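Nitrate/nitrite binding protein NrtA (Synechocystis sp., PDB 2G29) captures nitrate as the substrate-binding protein of the NrtABCD ABC transporter, which carries nitrate, and probably also nitrite, into the cell. Local coordinates at residues A[37-42]-A[286-291]; A[41-46]-A[211-216]; A[215-220]-A[293-298]. One frame throughout, in Å; residues are numbered along the deposited sequence.

Contact 1: residues A[37-42]-A[286-291]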
loop_
_atom_site.group_PDB
_atom_site.type_symbol
_atom_site.label_atom_id
_atom_site.label_comp_id
_atom_site.label_asym_id
_atom_site.label_seq_id
_atom_site.Cartn_x
_atom_site.Cartn_y
_atom_site.Cartn_z
ATOM N N LEU A 37 2.984 -16.880 1.407
ATOM C CA LEU A 37 2.657 -15.456 1.455
ATOM C C LEU A 37 3.331 -14.688 0.346
ATOM O O LEU A 37 4.570 -14.659 0.234
ATOM C CB LEU A 37 3.070 -14.888 2.801
ATOM C CG LEU A 37 2.524 -15.609 4.030
ATOM C CD1 LEU A 37 3.073 -14.927 5.278
ATOM C CD2 LEU A 37 0.997 -15.587 4.000
ATOM N N GLY A 38 2.521 -14.052 -0.490
ATOM C CA GLY A 38 3.139 -13.289 -1.561
ATOM C C GLY A 38 3.537 -11.880 -1.164
ATOM O O GLY A 38 3.014 -11.331 -0.165
ATOM N N PHE A 39 4.525 -11.327 -1.875
ATOM C CA PHE A 39 4.873 -9.902 -1.684
ATOM C C PHE A 39 5.325 -9.338 -3.024
ATOM O O PHE A 39 5.745 -10.100 -3.908
ATOM C CB PHE A 39 6.002 -9.694 -0.650
ATOM C CG PHE A 39 7.378 -10.069 -1.142
ATOM C CD1 PHE A 39 8.249 -9.093 -1.639
ATOM C CD2 PHE A 39 7.799 -11.413 -1.121
ATOM C CE1 PHE A 39 9.516 -9.441 -2.100
ATOM C CE2 PHE A 39 9.043 -11.768 -1.573
ATOM C CZ PHE A 39 9.911 -10.795 -2.066
ATOM N N ILE A 40 5.219 -8.023 -3.159
ATOM C CA ILE A 40 5.710 -7.321 -4.331
ATOM C C ILE A 40 6.966 -6.587 -3.802
ATOM O O ILE A 40 7.006 -6.166 -2.610
ATOM C CB ILE A 40 4.632 -6.348 -4.877
ATOM C CG1 ILE A 40 3.466 -7.126 -5.518
ATOM C CG2 ILE A 40 5.225 -5.420 -5.906
ATOM C CD1 ILE A 40 2.881 -8.206 -4.674
ATOM N N ALA A 41 7.988 -6.458 -4.648
ATOM C CA ALA A 41 9.274 -5.860 -4.234
ATOM C C ALA A 41 9.132 -4.381 -3.945
ATOM O O ALA A 41 9.343 -3.534 -4.830
ATOM C CB ALA A 41 10.331 -6.085 -5.321
ATOM N N LEU A 42 8.774 -4.111 -2.695
ATOM C CA LEU A 42 8.514 -2.784 -2.143
ATOM C C LEU A 42 8.935 -2.765 -0.680
ATOM O O LEU A 42 8.718 -3.751 0.028
ATOM C CB LEU A 42 7.013 -2.497 -2.204
ATOM C CG LEU A 42 6.471 -2.452 -3.627
ATOM C CD1 LEU A 42 4.974 -2.714 -3.603
ATOM C CD2 LEU A 42 6.795 -1.122 -4.266
ATOM N N ARG A 286 20.041 -10.064 -3.305
ATOM C CA ARG A 286 19.512 -10.739 -4.478
ATOM C C ARG A 286 18.372 -11.660 -4.065
ATOM O O ARG A 286 17.488 -11.939 -4.860
ATOM C CB ARG A 286 20.625 -11.554 -5.141
ATOM C CG ARG A 286 20.130 -12.464 -6.257
ATOM C CD ARG A 286 19.577 -11.659 -7.415
ATOM N NE ARG A 286 19.505 -12.448 -8.646
ATOM C CZ ARG A 286 19.461 -11.908 -9.859
ATOM N NH1 ARG A 286 19.486 -10.588 -9.993
ATOM N NH2 ARG A 286 19.395 -12.678 -10.938
ATOM N N GLU A 287 18.408 -12.126 -2.816
ATOM C CA GLU A 287 17.380 -13.021 -2.285
ATOM C C GLU A 287 16.010 -12.327 -2.254
ATOM O O GLU A 287 14.958 -12.983 -2.372
ATOM C CB GLU A 287 17.766 -13.460 -0.860
ATOM C CG GLU A 287 16.928 -14.585 -0.222
ATOM C CD GLU A 287 17.213 -15.952 -0.828
ATOM O OE1 GLU A 287 18.363 -16.173 -1.279
ATOM O OE2 GLU A 287 16.302 -16.809 -0.832
ATOM N N TRP A 288 16.026 -10.998 -2.129
ATOM C CA TRP A 288 14.799 -10.225 -2.024
ATOM C C TRP A 288 14.535 -9.200 -3.142
ATOM O O TRP A 288 13.981 -9.577 -4.161
ATOM C CB TRP A 288 14.760 -9.577 -0.634
ATOM C CG TRP A 288 14.828 -10.632 0.469
ATOM C CD1 TRP A 288 15.857 -10.831 1.354
ATOM C CD2 TRP A 288 13.871 -11.667 0.740
ATOM N NE1 TRP A 288 15.599 -11.926 2.157
ATOM C CE2 TRP A 288 14.392 -12.456 1.798
ATOM C CE3 TRP A 288 12.619 -12.003 0.198
ATOM C CZ2 TRP A 288 13.712 -13.568 2.305
ATOM C CZ3 TRP A 288 11.936 -13.113 0.713
ATOM C CH2 TRP A 288 12.493 -13.881 1.760
ATOM N N PHE A 289 14.923 -7.935 -2.992
ATOM C CA PHE A 289 14.628 -6.956 -4.051
ATOM C C PHE A 289 15.668 -6.879 -5.154
ATOM O O PHE A 289 15.334 -6.481 -6.274
ATOM C CB PHE A 289 14.504 -5.518 -3.506
ATOM C CG PHE A 289 13.417 -5.312 -2.480
ATOM C CD1 PHE A 289 13.310 -4.077 -1.843
ATOM C CD2 PHE A 289 12.529 -6.327 -2.131
ATOM C CE1 PHE A 289 12.331 -3.842 -0.856
ATOM C CE2 PHE A 289 11.555 -6.098 -1.152
ATOM C CZ PHE A 289 11.470 -4.860 -0.526
ATOM N N LYS A 290 16.923 -7.208 -4.827
ATOM C CA LYS A 290 18.014 -7.076 -5.794
ATOM C C LYS A 290 18.004 -5.602 -6.299
ATOM O O LYS A 290 17.996 -5.329 -7.508
ATOM C CB LYS A 290 17.812 -8.058 -6.956
ATOM C CG LYS A 290 18.984 -8.130 -7.890
ATOM C CD LYS A 290 20.267 -8.208 -7.120
ATOM C CE LYS A 290 21.459 -8.193 -8.061
ATOM N NZ LYS A 290 22.736 -7.970 -7.307
ATOM N N VAL A 291 18.034 -4.679 -5.340
ATOM C CA VAL A 291 17.989 -3.232 -5.575
ATOM C C VAL A 291 19.140 -2.588 -4.792
ATOM O O VAL A 291 19.389 -2.984 -3.669
ATOM C CB VAL A 291 16.619 -2.659 -5.040
ATOM C CG1 VAL A 291 16.659 -1.146 -4.924
ATOM C CG2 VAL A 291 15.455 -3.089 -5.969
#
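F289 reaches from the loop after helix 276-284 to the chain leaving strand 36-39, and its ring does most of the touching. With CG anti to the carbonyl carbon (chi1 -60°), the ring runs from CB toward A41, the centre of an inverse gamma turn. On one branch, F289 CD2 meets the A41 methyl, A41 CB, at 3.9 Å. Next comes F289 CE2, which lies 3.8 Å from A41 CA. The same F289 CE2 is also 4.0 Å from F39 CE1, so this carbon joins backbone packing to ring packing. On the other branch F289 CE1 lies 3.6 Å from L42 C, the carbonyl carbon. At the tip, F289 CZ is just 3.0 Å from L42 O. The peptide joining A41 to L42 thus sits over one face of the ring, off its centre, while F39 stands at the edge.

F39 also meets W288, F39 CZ arriving 3.7 Å from W288 CE3 at the indole rim; the planes are inclined at 58°, in an oblique pair. Strand 66-69 supplies V67 to both of these side chains.

No hydrogen bond spans the two segments. Polar groups find partners around them instead: W288 NE1 bonds E53, and W288 O bonds K69. The chemistry is therefore that of a buried aromatic cluster, in which shape fit rather than directed bonding seats the loop against the end of the strand.

Contact 2: residues A[41-46]-A[211-216]. With NO3 (nitrate ion), chain B.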
loop_
_atom_site.group_PDB
_atom_site.type_symbol
_atom_site.label_atom_id
_atom_site.label_comp_id
_atom_site.label_asym_id
_atom_site.label_seq_id
_atom_site.Cartn_x
_atom_site.Cartn_y
_atom_site.Cartn_z
ATOM N N ALA A 41 7.988 -6.458 -4.648
ATOM C CA ALA A 41 9.274 -5.860 -4.234
ATOM C C ALA A 41 9.132 -4.381 -3.945
ATOM O O ALA A 41 9.343 -3.534 -4.830
ATOM C CB ALA A 41 10.331 -6.085 -5.321
ATOM N N LEU A 42 8.774 -4.111 -2.695
ATOM C CA LEU A 42 8.514 -2.784 -2.143
ATOM C C LEU A 42 8.935 -2.765 -0.680
ATOM O O LEU A 42 8.718 -3.751 0.028
ATOM C CB LEU A 42 7.013 -2.497 -2.204
ATOM C CG LEU A 42 6.471 -2.452 -3.627
ATOM C CD1 LEU A 42 4.974 -2.714 -3.603
ATOM C CD2 LEU A 42 6.795 -1.122 -4.266
ATOM N N THR A 43 9.467 -1.635 -0.219
ATOM C CA THR A 43 9.913 -1.531 1.159
ATOM C C THR A 43 8.811 -1.872 2.148
ATOM O O THR A 43 9.100 -2.445 3.207
ATOM C CB THR A 43 10.448 -0.145 1.437
ATOM O OG1 THR A 43 11.366 0.188 0.399
ATOM C CG2 THR A 43 11.212 -0.130 2.782
ATOM N N ASP A 44 7.553 -1.562 1.832
ATOM C CA ASP A 44 6.489 -1.874 2.776
ATOM C C ASP A 44 6.122 -3.367 2.888
ATOM O O ASP A 44 5.223 -3.739 3.649
ATOM C CB ASP A 44 5.244 -0.994 2.558
ATOM C CG ASP A 44 4.784 -0.938 1.118
ATOM O OD1 ASP A 44 4.889 -1.926 0.393
ATOM O OD2 ASP A 44 4.251 0.131 0.760
ATOM N N ALA A 45 6.854 -4.222 2.182
ATOM C CA ALA A 45 6.727 -5.672 2.340
ATOM C C ALA A 45 7.713 -6.112 3.432
ATOM O O ALA A 45 7.714 -7.267 3.824
ATOM C CB ALA A 45 7.089 -6.377 1.035
ATOM N N ALA A 46 8.544 -5.172 3.909
ATOM C CA ALA A 46 9.574 -5.530 4.905
ATOM C C ALA A 46 9.116 -6.396 6.069
ATOM O O ALA A 46 9.782 -7.355 6.407
ATOM C CB ALA A 46 10.276 -4.286 5.454
ATOM N N GLY A 211 5.149 2.613 -4.716
ATOM C CA GLY A 211 5.804 2.707 -3.409
ATOM C C GLY A 211 7.323 2.593 -3.454
ATOM O O GLY A 211 7.935 2.239 -4.487
ATOM N N GLU A 212 7.950 2.966 -2.324
ATOM C CA GLU A 212 9.406 2.852 -2.226
ATOM C C GLU A 212 9.774 1.391 -2.531
ATOM O O GLU A 212 9.018 0.459 -2.213
ATOM C CB GLU A 212 9.873 3.218 -0.823
ATOM C CG GLU A 212 9.612 4.667 -0.363
ATOM C CD GLU A 212 10.316 5.763 -1.186
ATOM O OE1 GLU A 212 11.153 5.455 -2.079
ATOM O OE2 GLU A 212 10.046 6.948 -0.888
ATOM N N PRO A 213 10.988 1.149 -3.016
ATOM C CA PRO A 213 12.081 2.097 -3.293
ATOM C C PRO A 213 12.051 2.782 -4.659
ATOM O O PRO A 213 12.965 3.539 -4.992
ATOM C CB PRO A 213 13.306 1.190 -3.170
ATOM C CG PRO A 213 12.819 -0.076 -3.917
ATOM C CD PRO A 213 11.393 -0.246 -3.324
ATOM N N TRP A 214 10.989 2.582 -5.432
ATOM C CA TRP A 214 11.031 3.090 -6.799
ATOM C C TRP A 214 11.056 4.596 -7.006
ATOM O O TRP A 214 11.677 5.047 -7.975
ATOM C CB TRP A 214 9.957 2.323 -7.625
ATOM C CG TRP A 214 10.028 0.823 -7.381
ATOM C CD1 TRP A 214 9.141 0.078 -6.634
ATOM C CD2 TRP A 214 11.081 -0.098 -7.770
ATOM N NE1 TRP A 214 9.560 -1.220 -6.541
ATOM C CE2 TRP A 214 10.745 -1.356 -7.229
ATOM C CE3 TRP A 214 12.269 0.032 -8.512
ATOM C CZ2 TRP A 214 11.550 -2.496 -7.414
ATOM C CZ3 TRP A 214 13.082 -1.102 -8.697
ATOM C CH2 TRP A 214 12.711 -2.344 -8.150
ATOM N N PRO A 215 10.434 5.392 -6.100
ATOM C CA PRO A 215 10.500 6.853 -6.295
ATOM C C PRO A 215 11.963 7.299 -6.144
ATOM O O PRO A 215 12.453 8.087 -6.918
ATOM C CB PRO A 215 9.629 7.385 -5.155
ATOM C CG PRO A 215 8.551 6.278 -5.023
ATOM C CD PRO A 215 9.424 5.030 -5.087
ATOM N N LEU A 216 12.663 6.798 -5.131
ATOM C CA LEU A 216 14.048 7.222 -4.966
ATOM C C LEU A 216 14.909 6.688 -6.102
ATOM O O LEU A 216 15.822 7.387 -6.561
ATOM C CB LEU A 216 14.601 6.769 -3.609
ATOM C CG LEU A 216 16.098 7.132 -3.356
ATOM C CD1 LEU A 216 16.381 8.614 -3.580
ATOM C CD2 LEU A 216 16.457 6.788 -1.924
HETATM N N NO3 B . 3.433 -0.209 -4.852
HETATM O O1 NO3 B . 3.743 0.271 -3.611
HETATM O O2 NO3 B . 3.898 0.142 -6.075
HETATM O O3 NO3 B . 2.361 -1.283 -4.898
HETATM O O HOH W 1 6.961 0.555 -0.350
#
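G211 and L42 meet around the bound nitrate in the cleft of a type II periplasmic-binding-protein fold, one from each of the two domains. G211 closes strand 207-211, and G211 N donates to nitrate O2 at 3.1 Å in a nearly straight bond (168°), with a weak second bond to O1 at 2.9 Å. A CB at this position would clash with nitrate O1, consistent with a glycine here. L42 CD1 packs 3.2 Å from the nitrate N, an apolar wall to the site, where W73 NE1 and K240 NZ also bond the ion; Q126 and H167 are further nitrate-binding residues.

E212 contributes chiefly its carbonyl. T43 N donates to E212 O at 2.9 Å, approaching from above the carbonyl plane, and water 1 donates to the same oxygen at 2.8 Å while accepting from D44 N. One carbonyl is thus gripped by two donors, and both lead to the start of the 3-10 segment 43-45. The E212 carboxylate turns to a salt bridge with R299; D44 pairs with the nitrate-binding K240.

P213 follows a cis peptide and occupies the N-cap of helix 214-221. P213 CD lies 3.7 Å from T43 OG1, and P213 CG sits over the centre of one face of the W214 ring.

W214 begins the helix. Because its CG is anti to the carbonyl carbon (chi1 -47°), the indole swings back toward the turn at A41, meeting the L42 methyl at its edge: W214 CD1 is 3.5 Å from L42 CD2. Beside that methyl, W214 NE1 donates to A41 O at 2.9 Å, arriving almost in line with the C=O bond (169°) while the N-H itself is bent from the direct path.

Contact 3: residues A[215-220]-A[293-298]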
loop_
_atom_site.group_PDB
_atom_site.type_symbol
_atom_site.label_atom_id
_atom_site.label_comp_id
_atom_site.label_asym_id
_atom_site.label_seq_id
_atom_site.Cartn_x
_atom_site.Cartn_y
_atom_site.Cartn_z
ATOM N N PRO A 215 10.434 5.392 -6.100
ATOM C CA PRO A 215 10.500 6.853 -6.295
ATOM C C PRO A 215 11.963 7.299 -6.144
ATOM O O PRO A 215 12.453 8.087 -6.918
ATOM C CB PRO A 215 9.629 7.385 -5.155
ATOM C CG PRO A 215 8.551 6.278 -5.023
ATOM C CD PRO A 215 9.424 5.030 -5.087
ATOM N N LEU A 216 12.663 6.798 -5.131
ATOM C CA LEU A 216 14.048 7.222 -4.966
ATOM C C LEU A 216 14.909 6.688 -6.102
ATOM O O LEU A 216 15.822 7.387 -6.561
ATOM C CB LEU A 216 14.601 6.769 -3.609
ATOM C CG LEU A 216 16.098 7.132 -3.356
ATOM C CD1 LEU A 216 16.381 8.614 -3.580
ATOM C CD2 LEU A 216 16.457 6.788 -1.924
ATOM N N GLN A 217 14.640 5.467 -6.587
ATOM C CA GLN A 217 15.450 4.955 -7.662
ATOM C C GLN A 217 15.263 5.839 -8.894
ATOM O O GLN A 217 16.191 6.072 -9.653
ATOM C CB GLN A 217 15.070 3.514 -7.981
ATOM C CG GLN A 217 15.882 3.004 -9.177
ATOM C CD GLN A 217 15.708 1.529 -9.428
ATOM O OE1 GLN A 217 14.936 1.123 -10.301
ATOM N NE2 GLN A 217 16.411 0.711 -8.646
ATOM N N THR A 218 14.045 6.332 -9.091
ATOM C CA THR A 218 13.766 7.207 -10.236
ATOM C C THR A 218 14.666 8.448 -10.177
ATOM O O THR A 218 15.254 8.855 -11.206
ATOM C CB THR A 218 12.297 7.664 -10.198
ATOM O OG1 THR A 218 11.428 6.532 -10.376
ATOM C CG2 THR A 218 12.019 8.653 -11.301
ATOM N N VAL A 219 14.741 9.039 -8.975
ATOM C CA VAL A 219 15.562 10.229 -8.745
ATOM C C VAL A 219 17.045 9.905 -8.926
ATOM O O VAL A 219 17.777 10.596 -9.664
ATOM C CB VAL A 219 15.305 10.775 -7.325
ATOM C CG1 VAL A 219 16.360 11.841 -6.953
ATOM C CG2 VAL A 219 13.905 11.401 -7.241
ATOM N N ASN A 220 17.496 8.830 -8.296
ATOM C CA ASN A 220 18.902 8.502 -8.393
ATOM C C ASN A 220 19.358 8.130 -9.789
ATOM O O ASN A 220 20.513 8.398 -10.134
ATOM C CB ASN A 220 19.281 7.392 -7.385
ATOM C CG ASN A 220 19.286 7.876 -5.932
ATOM O OD1 ASN A 220 19.351 9.054 -5.679
ATOM N ND2 ASN A 220 19.223 6.944 -4.978
ATOM N N PHE A 293 21.321 -0.695 -2.243
ATOM C CA PHE A 293 21.043 -0.213 -0.880
ATOM C C PHE A 293 20.724 1.298 -0.883
ATOM O O PHE A 293 19.824 1.772 -0.169
ATOM C CB PHE A 293 22.299 -0.498 -0.019
ATOM C CG PHE A 293 22.190 -0.066 1.414
ATOM C CD1 PHE A 293 21.542 -0.868 2.356
ATOM C CD2 PHE A 293 22.765 1.147 1.833
ATOM C CE1 PHE A 293 21.468 -0.472 3.713
ATOM C CE2 PHE A 293 22.695 1.551 3.176
ATOM C CZ PHE A 293 22.035 0.728 4.122
ATOM N N GLU A 294 21.451 2.039 -1.729
ATOM C CA GLU A 294 21.280 3.481 -1.857
ATOM C C GLU A 294 19.898 3.955 -2.318
ATOM O O GLU A 294 19.533 5.099 -2.098
ATOM C CB GLU A 294 22.337 4.055 -2.811
ATOM C CG GLU A 294 23.756 4.144 -2.205
ATOM C CD GLU A 294 24.456 2.816 -2.062
ATOM O OE1 GLU A 294 25.438 2.774 -1.279
ATOM O OE2 GLU A 294 24.085 1.810 -2.719
ATOM N N ASP A 295 19.160 3.078 -2.969
ATOM C CA ASP A 295 17.822 3.429 -3.425
ATOM C C ASP A 295 16.793 3.132 -2.345
ATOM O O ASP A 295 15.607 3.480 -2.498
ATOM C CB ASP A 295 17.438 2.624 -4.668
ATOM C CG ASP A 295 18.294 2.961 -5.873
ATOM O OD1 ASP A 295 18.893 4.045 -5.908
ATOM O OD2 ASP A 295 18.358 2.146 -6.795
ATOM N N ILE A 296 17.214 2.510 -1.247
ATOM C CA ILE A 296 16.288 2.140 -0.191
ATOM C C ILE A 296 16.500 2.881 1.136
ATOM O O ILE A 296 15.544 3.364 1.752
ATOM C CB ILE A 296 16.398 0.620 0.144
ATOM C CG1 ILE A 296 16.511 -0.212 -1.138
ATOM C CG2 ILE A 296 15.172 0.145 0.958
ATOM C CD1 ILE A 296 16.657 -1.713 -0.850
ATOM N N ILE A 297 17.760 2.960 1.571
ATOM C CA ILE A 297 18.042 3.509 2.899
ATOM C C ILE A 297 17.580 4.916 3.216
ATOM O O ILE A 297 16.962 5.135 4.271
ATOM C CB ILE A 297 19.561 3.359 3.214
ATOM C CG1 ILE A 297 19.849 3.701 4.688
ATOM C CG2 ILE A 297 20.375 4.286 2.327
ATOM C CD1 ILE A 297 19.176 2.787 5.669
ATOM N N ASP A 298 17.835 5.877 2.323
ATOM C CA ASP A 298 17.460 7.237 2.688
ATOM C C ASP A 298 15.976 7.415 3.010
ATOM O O ASP A 298 15.637 8.046 4.007
ATOM C CB ASP A 298 17.884 8.229 1.612
ATOM C CG ASP A 298 19.388 8.464 1.611
ATOM O OD1 ASP A 298 20.060 8.071 2.601
ATOM O OD2 ASP A 298 19.897 9.050 0.631
HETATM O O HOH W 2 20.436 7.569 -1.979
#
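D295 pushes its carboxylate between Q217 and N220, one helical turn apart on helix 214-221, and each oxygen takes a different amide. N220 ND2 donates to D295 OD1 at 3.1 Å in an almost straight bond (173°), with the oxygen lying in the amide plane. Q217 NE2 bonds D295 OD2 at 3.0 Å, though the position of this oxygen is less certain. The Q217 side chain leaves opposite its backbone N (chi1 177°) and runs extended past the carboxylate, its CG grazing D295 OD2 before the amide closes on it, the two planes steeply inclined.

L216 adds a methyl contact: L216 CD2 rests against E294 O and D295 O, 3.5 Å from each, and lies 4.1 Å from D298 CB. At the margin, water 2 accepts from N220 ND2 and donates to E294 O and D298 OD2.

Were D295 an alanine, the Q217 amide would probably lose its carboxylate partner and be freer to turn, and N220 ND2 would be left with water 2.

The arrangement exemplifies a carboxylate held by residues i and i+3 of a helix, here fastening the 293-298 segment to the helix after the strand that ends at the nitrate-binding G211 of this type II binding-protein fold.

Overall arrangement
From the N terminus, strand 36-39 of the first five-stranded sheet runs into the turn at A41 and L42, which serves two contacts. Contact 2 closes a loop of some 165 residues by joining this turn to the end of strand 207-211 in the second sheet. Contact 1 closes a longer loop, at 286-291, and contact 2 lies within its span, from the same starting stretch. Contact 3 begins where contact 2 ends, on helix 214-221, and closes at 293-298, thereby crossing contact 1. V291 touches W214, and I296 packs near T43 and P213, so the three contacts knit both domains to the segment after helix 276-284.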